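Local coordinates for alpha-L-rhamnosidase (Aspergillus terreus, PDB 6GSZ), which probably hydrolyses alpha-L-rhamnosides, releasing their terminal non-reducing alpha-L-rhamnose residues, at residues Trp644-Ser647 against Asn648-Ala652; Phe668-Ala671 against Glu672-Gln675; Val692-Phe696 against Ala697-Leu701. One frame throughout, in Å; residues are numbered along the deposited sequence.

Interaction 1 of 3, residues Trp644-Ser647 against Asn648-Ala652. With NAG (2-acetamido-2-deoxy-beta-D-glucopyranose), chain G; NAG (2-acetamido-2-deoxy-beta-D-glucopyranose), chain E.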
loop_
_atom_site.group_PDB
_atom_site.type_symbol
_atom_site.label_atom_id
_atom_site.label_comp_id
_atom_site.label_asym_id
_atom_site.label_seq_id
_atom_site.Cartn_x
_atom_site.Cartn_y
_atom_site.Cartn_z
ATOM N N TRP A 644 26.912 -19.257 15.321
ATOM C CA TRP A 644 25.548 -19.581 15.720
ATOM C C TRP A 644 25.158 -21.055 15.594
ATOM O O TRP A 644 24.089 -21.427 16.071
ATOM C CB TRP A 644 24.544 -18.724 14.929
ATOM C CG TRP A 644 24.780 -17.253 15.102
ATOM C CD1 TRP A 644 25.113 -16.377 14.117
ATOM C CD2 TRP A 644 24.748 -16.484 16.330
ATOM N NE1 TRP A 644 25.244 -15.117 14.620
ATOM C CE2 TRP A 644 25.069 -15.155 15.977
ATOM C CE3 TRP A 644 24.517 -16.782 17.682
ATOM C CZ2 TRP A 644 25.097 -14.117 16.905
ATOM C CZ3 TRP A 644 24.547 -15.753 18.602
ATOM C CH2 TRP A 644 24.880 -14.454 18.223
ATOM N N ILE A 645 25.990 -21.883 14.958
ATOM C CA ILE A 645 25.643 -23.292 14.727
ATOM C C ILE A 645 26.749 -24.157 15.332
ATOM O O ILE A 645 27.937 -23.982 14.997
ATOM C CB ILE A 645 25.449 -23.618 13.237
ATOM C CG1 ILE A 645 24.493 -22.648 12.554
ATOM C CG2 ILE A 645 24.947 -25.037 13.117
ATOM C CD1 ILE A 645 24.152 -22.954 11.137
ATOM N N THR A 646 26.371 -25.070 16.229
ATOM C CA THR A 646 27.374 -25.974 16.819
ATOM C C THR A 646 27.878 -26.941 15.745
ATOM O O THR A 646 27.240 -27.108 14.715
ATOM C CB THR A 646 26.793 -26.780 17.991
ATOM O OG1 THR A 646 25.808 -27.697 17.509
ATOM C CG2 THR A 646 26.163 -25.890 19.025
ATOM N N SER A 647 28.980 -27.627 16.053
ATOM C CA SER A 647 29.595 -28.539 15.100
ATOM C C SER A 647 28.593 -29.598 14.620
ATOM O O SER A 647 28.608 -29.940 13.434
ATOM C CB SER A 647 30.833 -29.172 15.671
ATOM O OG SER A 647 30.505 -29.962 16.797
ATOM N N ASN A 648 27.728 -30.079 15.513
ATOM C CA ASN A 648 26.755 -31.113 15.157
ATOM C C ASN A 648 25.467 -30.565 14.530
ATOM O O ASN A 648 24.537 -31.334 14.276
ATOM C CB ASN A 648 26.416 -32.040 16.327
ATOM C CG ASN A 648 25.622 -31.406 17.439
ATOM O OD1 ASN A 648 25.019 -30.351 17.284
ATOM N ND2 ASN A 648 25.593 -32.086 18.570
ATOM N N GLY A 649 25.364 -29.247 14.314
ATOM C CA GLY A 649 24.244 -28.694 13.565
ATOM C C GLY A 649 23.122 -28.100 14.416
ATOM O O GLY A 649 22.025 -27.916 13.883
ATOM N N THR A 650 23.364 -27.897 15.724
ATOM C CA THR A 650 22.390 -27.314 16.641
ATOM C C THR A 650 22.497 -25.782 16.646
ATOM O O THR A 650 23.577 -25.231 16.692
ATOM C CB THR A 650 22.616 -27.853 18.064
ATOM O OG1 THR A 650 22.612 -29.281 18.003
ATOM C CG2 THR A 650 21.558 -27.374 19.030
ATOM N N MET A 651 21.344 -25.105 16.587
ATOM C CA MET A 651 21.348 -23.653 16.644
ATOM C C MET A 651 21.601 -23.181 18.085
ATOM O O MET A 651 21.169 -23.840 19.048
ATOM C CB MET A 651 20.003 -23.105 16.183
ATOM C CG MET A 651 19.720 -23.377 14.710
ATOM S SD MET A 651 21.020 -22.874 13.557
ATOM C CE MET A 651 21.145 -21.146 13.970
ATOM N N ALA A 652 22.233 -22.004 18.220
ATOM C CA ALA A 652 22.462 -21.404 19.533
ATOM C C ALA A 652 21.128 -21.259 20.295
ATOM O O ALA A 652 21.072 -21.491 21.509
ATOM C CB ALA A 652 23.161 -20.072 19.382
HETATM C C1 NAG G . 25.133 -31.630 19.860
HETATM C C2 NAG G . 25.751 -30.259 20.325
HETATM C C3 NAG G . 24.990 -29.701 21.575
HETATM C C4 NAG G . 23.481 -29.908 21.529
HETATM C C5 NAG G . 23.164 -31.358 21.175
HETATM C C6 NAG G . 21.680 -31.600 20.961
HETATM C C7 NAG G . 28.134 -30.019 19.556
HETATM C C8 NAG G . 29.601 -29.960 19.911
HETATM N N2 NAG G . 27.227 -30.314 20.545
HETATM O O3 NAG G . 25.065 -28.287 21.741
HETATM O O4 NAG G . 22.863 -29.472 22.764
HETATM O O5 NAG G . 23.740 -31.643 19.911
HETATM O O6 NAG G . 21.480 -33.004 20.746
HETATM O O7 NAG G . 27.828 -29.778 18.421
HETATM C C1 NAG E . 20.513 -17.874 22.619
HETATM C C2 NAG E . 20.286 -17.760 24.100
HETATM C C3 NAG E . 21.389 -16.928 24.765
HETATM C C4 NAG E . 22.803 -17.339 24.362
HETATM C C5 NAG E . 22.882 -17.361 22.821
HETATM C C6 NAG E . 24.257 -17.722 22.253
HETATM C C7 NAG E . 18.666 -15.868 23.849
HETATM C C8 NAG E . 17.305 -15.390 24.186
HETATM N N2 NAG E . 18.982 -17.134 24.286
HETATM O O3 NAG E . 21.194 -17.027 26.147
HETATM O O4 NAG E . 23.675 -16.271 24.727
HETATM O O5 NAG E . 21.875 -18.242 22.335
HETATM O O6 NAG E . 24.638 -19.007 22.753
HETATM O O7 NAG E . 19.393 -15.083 23.211
#
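I645 and M651 face each other across a tight reversal of the chain, their backbones joined in a single beta bridge, with T646 N donating to T650 O (2.8 Å) and A652 N to W644 O (2.9 Å) on its two flanks. A type I turn from T646 to G649 closes the end, where G649 N donates to T646 O.

T646 and N648 run side by side. A chi1 of 67° sets T646 OG1 between its own backbone N and carbonyl carbon, where it accepts from T650 N (3.0 Å) and lies 2.8 Å from N648 OD1, which T650 OG1 approaches as a donor at 2.7 Å. N648 ND2 carries the first sugar of an N-glycan, and the acetamido oxygen O7 of that sugar folds back to accept from N648 N (2.9 Å).

On the buried side, the I645 branch CG1 meets M651 SD at 3.6 Å; the methionine chain is doubly bent and brings its end back towards the loop. A652 CB sits in the plane of the W644 ring, at the edge near CE3.

The glycine in a left-handed backbone conformation after the type I turn makes this a hairpin with a G1 beta bulge, built around an Asn-Gly-Thr glycosylation sequon.

Interaction 2 of 3, residues Phe668-Ala671 against Glu672-Gln675; sequences FPSA and EQAQ. With MAN (alpha-D-mannopyranose), chain C.
S670 and Q673 meet where the chain enters helix 671-687: the serine hydroxyl OG accepts from Q673 N at 3.1 Å, with an N-H...O angle of 158°. The Q673 side chain then runs back along the residues before the helix. Its CB and CG both lie against S670 OG, each 3.5 Å away. With chi2 at -150° the chain stays extended beyond CG, and this carries CD out to the ring of P669. At the tip, Q673 OE1 approaches P669 CG to 3.1 Å and stands almost as near to P669 CD, the two side chains crossing at about a right angle. The other end of the amide, NE2, donates to S647 O in the preceding glycosylated turn, a bond that would help to fix the rotation of the group.

On the inner side, F668 lies under the first turn. Its CB packs on A674 CB at 4.0 Å, and one face of its ring has Q673 O above it, offset towards the rim. The side chain also touches I645, M651 and helix 656-664. On the outer side, F668 O accepts from O4 of a mannose residue of an N-glycan (3.2 Å), so the glycan contacts the loop backbone here.

Regular backbone bonds start at once, A674 N to S670 O and Q675 N to A671 O. Together with the hydroxyl bond to Q673 N, they mark a serine N-cap, here at the start of a helix in the six-hairpin glycosidase domain.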
loop_
_atom_site.group_PDB
_atom_site.type_symbol
_atom_site.label_atom_id
_atom_site.label_comp_id
_atom_site.label_asym_id
_atom_site.label_seq_id
_atom_site.Cartn_x
_atom_site.Cartn_y
_atom_site.Cartn_z
ATOM N N PHE A 668 22.988 -23.840 6.681
ATOM C CA PHE A 668 23.610 -25.029 7.299
ATOM C C PHE A 668 24.739 -25.493 6.393
ATOM O O PHE A 668 24.709 -25.263 5.186
ATOM C CB PHE A 668 22.584 -26.144 7.542
ATOM C CG PHE A 668 21.667 -25.856 8.696
ATOM C CD1 PHE A 668 22.027 -26.168 9.994
ATOM C CD2 PHE A 668 20.459 -25.200 8.487
ATOM C CE1 PHE A 668 21.211 -25.825 11.062
ATOM C CE2 PHE A 668 19.649 -24.880 9.562
ATOM C CZ PHE A 668 20.003 -25.225 10.838
ATOM N N PRO A 669 25.783 -26.123 6.952
ATOM C CA PRO A 669 26.903 -26.584 6.131
ATOM C C PRO A 669 26.639 -27.808 5.249
ATOM O O PRO A 669 27.471 -28.115 4.420
ATOM C CB PRO A 669 27.992 -26.881 7.166
ATOM C CG PRO A 669 27.271 -27.182 8.434
ATOM C CD PRO A 669 25.998 -26.344 8.392
ATOM N N SER A 670 25.506 -28.476 5.432
ATOM C CA SER A 670 25.186 -29.622 4.606
ATOM C C SER A 670 23.675 -29.800 4.535
ATOM O O SER A 670 22.934 -29.364 5.431
ATOM C CB SER A 670 25.815 -30.898 5.138
ATOM O OG SER A 670 25.136 -31.379 6.272
ATOM N N ALA A 671 23.237 -30.443 3.444
ATOM C CA ALA A 671 21.825 -30.727 3.228
ATOM C C ALA A 671 21.320 -31.596 4.389
ATOM O O ALA A 671 20.158 -31.486 4.808
ATOM C CB ALA A 671 21.635 -31.411 1.903
ATOM N N GLU A 672 22.182 -32.505 4.872
ATOM C CA GLU A 672 21.839 -33.397 6.000
ATOM C C GLU A 672 21.539 -32.678 7.379
ATOM O O GLU A 672 20.660 -32.978 8.291
ATOM C CB GLU A 672 22.909 -34.490 6.092
ATOM C CG GLU A 672 22.890 -35.454 4.900
ATOM C CD GLU A 672 23.429 -34.943 3.560
ATOM O OE1 GLU A 672 24.303 -34.026 3.549
ATOM O OE2 GLU A 672 22.985 -35.486 2.503
ATOM N N GLN A 673 22.412 -31.703 7.616
ATOM C CA GLN A 673 22.262 -30.884 8.849
ATOM C C GLN A 673 21.004 -30.024 8.720
ATOM O O GLN A 673 20.326 -29.842 9.729
ATOM C CB GLN A 673 23.522 -30.051 9.117
ATOM C CG GLN A 673 24.665 -30.883 9.687
ATOM C CD GLN A 673 25.573 -30.079 10.579
ATOM O OE1 GLN A 673 25.608 -28.848 10.513
ATOM N NE2 GLN A 673 26.325 -30.787 11.416
ATOM N N ALA A 674 20.719 -29.527 7.502
ATOM C CA ALA A 674 19.498 -28.757 7.284
ATOM C C ALA A 674 18.275 -29.660 7.468
ATOM O O ALA A 674 17.326 -29.303 8.139
ATOM C CB ALA A 674 19.501 -28.124 5.916
ATOM N N GLN A 675 18.303 -30.877 6.893
ATOM C CA GLN A 675 17.149 -31.767 7.014
ATOM C C GLN A 675 16.918 -32.125 8.507
ATOM O O GLN A 675 15.783 -32.214 8.971
ATOM C CB GLN A 675 17.348 -33.046 6.172
ATOM C CG GLN A 675 17.334 -32.798 4.664
ATOM C CD GLN A 675 17.886 -33.902 3.775
ATOM O OE1 GLN A 675 18.213 -35.013 4.210
ATOM N NE2 GLN A 675 18.012 -33.597 2.487
HETATM C C1 MAN C . 23.020 -24.969 -1.327
HETATM C C2 MAN C . 23.829 -23.791 -0.743
HETATM C C3 MAN C . 24.778 -24.414 0.323
HETATM C C4 MAN C . 24.042 -25.357 1.306
HETATM C C5 MAN C . 23.222 -26.410 0.549
HETATM C C6 MAN C . 22.471 -27.390 1.464
HETATM O O2 MAN C . 23.023 -22.624 -0.278
HETATM O O3 MAN C . 25.517 -23.364 1.000
HETATM O O4 MAN C . 24.936 -26.106 2.154
HETATM O O5 MAN C . 22.318 -25.714 -0.308
HETATM O O6 MAN C . 21.751 -26.710 2.502
#

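Interaction 3 of 3, residues Val692-Phe696 against Ala697-Leu701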
loop_
_atom_site.group_PDB
_atom_site.type_symbol
_atom_site.label_atom_id
_atom_site.label_comp_id
_atom_site.label_asym_id
_atom_site.label_seq_id
_atom_site.Cartn_x
_atom_site.Cartn_y
_atom_site.Cartn_z
ATOM N N VAL A 692 1.956 -20.686 17.265
ATOM C CA VAL A 692 3.003 -19.904 16.595
ATOM C C VAL A 692 3.986 -19.406 17.643
ATOM O O VAL A 692 3.581 -18.986 18.746
ATOM C CB VAL A 692 2.434 -18.706 15.816
ATOM C CG1 VAL A 692 1.320 -19.107 14.886
ATOM C CG2 VAL A 692 1.979 -17.595 16.743
ATOM N N GLY A 693 5.267 -19.402 17.292
ATOM C CA GLY A 693 6.324 -19.028 18.183
ATOM C C GLY A 693 7.254 -17.952 17.640
ATOM O O GLY A 693 8.231 -17.631 18.269
ATOM N N THR A 694 6.876 -17.378 16.497
ATOM C CA THR A 694 7.682 -16.383 15.768
ATOM C C THR A 694 7.164 -14.958 16.012
ATOM O O THR A 694 5.976 -14.755 16.096
ATOM C CB THR A 694 7.659 -16.737 14.280
ATOM O OG1 THR A 694 6.296 -16.876 13.850
ATOM C CG2 THR A 694 8.426 -18.000 13.940
ATOM N N GLY A 695 8.104 -13.997 15.985
ATOM C CA GLY A 695 7.774 -12.579 15.853
ATOM C C GLY A 695 7.910 -12.102 14.411
ATOM O O GLY A 695 7.773 -12.887 13.461
ATOM N N PHE A 696 8.262 -10.823 14.227
ATOM C CA PHE A 696 8.256 -10.223 12.897
ATOM C C PHE A 696 9.345 -10.847 12.021
ATOM O O PHE A 696 9.241 -10.780 10.800
ATOM C CB PHE A 696 8.389 -8.689 12.972
ATOM C CG PHE A 696 7.152 -7.877 13.278
ATOM C CD1 PHE A 696 6.096 -8.404 14.012
ATOM C CD2 PHE A 696 7.061 -6.574 12.843
ATOM C CE1 PHE A 696 4.975 -7.654 14.322
ATOM C CE2 PHE A 696 5.949 -5.807 13.170
ATOM C CZ PHE A 696 4.903 -6.342 13.882
ATOM N N ALA A 697 10.423 -11.325 12.653
ATOM C CA ALA A 697 11.545 -11.852 11.854
ATOM C C ALA A 697 11.208 -13.218 11.240
ATOM O O ALA A 697 11.708 -13.526 10.176
ATOM C CB ALA A 697 12.812 -11.968 12.685
ATOM N N GLY A 698 10.424 -14.027 11.971
ATOM C CA GLY A 698 10.168 -15.404 11.584
ATOM C C GLY A 698 8.816 -15.629 10.912
ATOM O O GLY A 698 8.674 -16.558 10.114
ATOM N N THR A 699 7.804 -14.834 11.240
ATOM C CA THR A 699 6.419 -15.189 10.901
ATOM C C THR A 699 6.194 -15.262 9.384
ATOM O O THR A 699 5.624 -16.266 8.872
ATOM C CB THR A 699 5.433 -14.214 11.529
ATOM O OG1 THR A 699 5.555 -14.347 12.946
ATOM C CG2 THR A 699 4.011 -14.533 11.127
ATOM N N HIS A 700 6.700 -14.266 8.632
ATOM C CA HIS A 700 6.426 -14.207 7.205
ATOM C C HIS A 700 7.056 -15.372 6.435
ATOM O O HIS A 700 6.618 -15.652 5.280
ATOM C CB HIS A 700 6.833 -12.865 6.585
ATOM C CG HIS A 700 8.303 -12.626 6.522
ATOM N ND1 HIS A 700 8.967 -12.586 5.314
ATOM C CD2 HIS A 700 9.232 -12.365 7.476
ATOM C CE1 HIS A 700 10.247 -12.313 5.530
ATOM N NE2 HIS A 700 10.437 -12.168 6.852
ATOM N N LEU A 701 8.051 -16.027 7.041
ATOM C CA LEU A 701 8.778 -17.099 6.352
ATOM C C LEU A 701 8.447 -18.489 6.904
ATOM O O LEU A 701 8.845 -19.498 6.319
ATOM C CB LEU A 701 10.277 -16.838 6.483
ATOM C CG LEU A 701 10.833 -15.595 5.843
ATOM C CD1 LEU A 701 12.315 -15.481 6.232
ATOM C CD2 LEU A 701 10.593 -15.634 4.334
HETATM O O HOH W 1 6.904 -11.578 9.735
#
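T694, G695 and T699 are linked by a short chain of hydrogen bonds: T694 OG1 donates to T699 OG1 (2.8 Å), and T699 OG1 in turn to G695 O (2.7 Å). That carbonyl is gripped by three donors. T699 N, at 3.0 Å, lies nearly in line with the C=O bond, though with a bent N-H (147°), whereas G698 N (3.2 Å) and T699 OG1 arrive from above the carbonyl plane. The T699 hydroxyl reaches the carbonyl because chi1 of -64° swings OG1 back beside its own backbone N. The methyl CG2 of T694 packs against the bare CA of G698 at 3.9 Å.

Next to this core, one water accepts from H700 N and donates to F696 O (2.7 Å), which also has the edge of the H700 ring at CD2 nearby; H700 NE2 pairs with Y605. The second shell is dominated by D580, whose carboxylate accepts from the backbone N of G695, A697 and G698, the last shared with G695 O, and probably helps hold the bend. Held by this turn, F696 projects to the pocket where a bound glucose touches it, its ring edge-to-face with W581.

The turn leads into helix 699-708. T694 rests on helix 656-664, T699 on helix 727-732, and F696 and H700 reach helix 471-484, so the segment is wedged among three other helices of the domain.

Overall arrangement
The three contacts follow one another in series, none nesting or crossing, and all fall in the six-hairpin glycosidase domain. Interaction 1 reverses the chain just after helix 623-644, on the way to helix 656-664; interaction 2 closes the next loop, opening helix 671-687; interaction 3 does the same for helix 699-708. The first two touch, their centres 11 Å apart: Q673 OE1 packs on G649 CA, and F668 CE1 packs against G649 O, joining the glycosylated turn to a loop that a glycan mannose contacts. Interaction 3 is separate, its nearest atoms about 12 Å from either, and lies deeper in the chain, by the glucose-binding pocket. Helix 656-664 is shared, touched by side chains from all three.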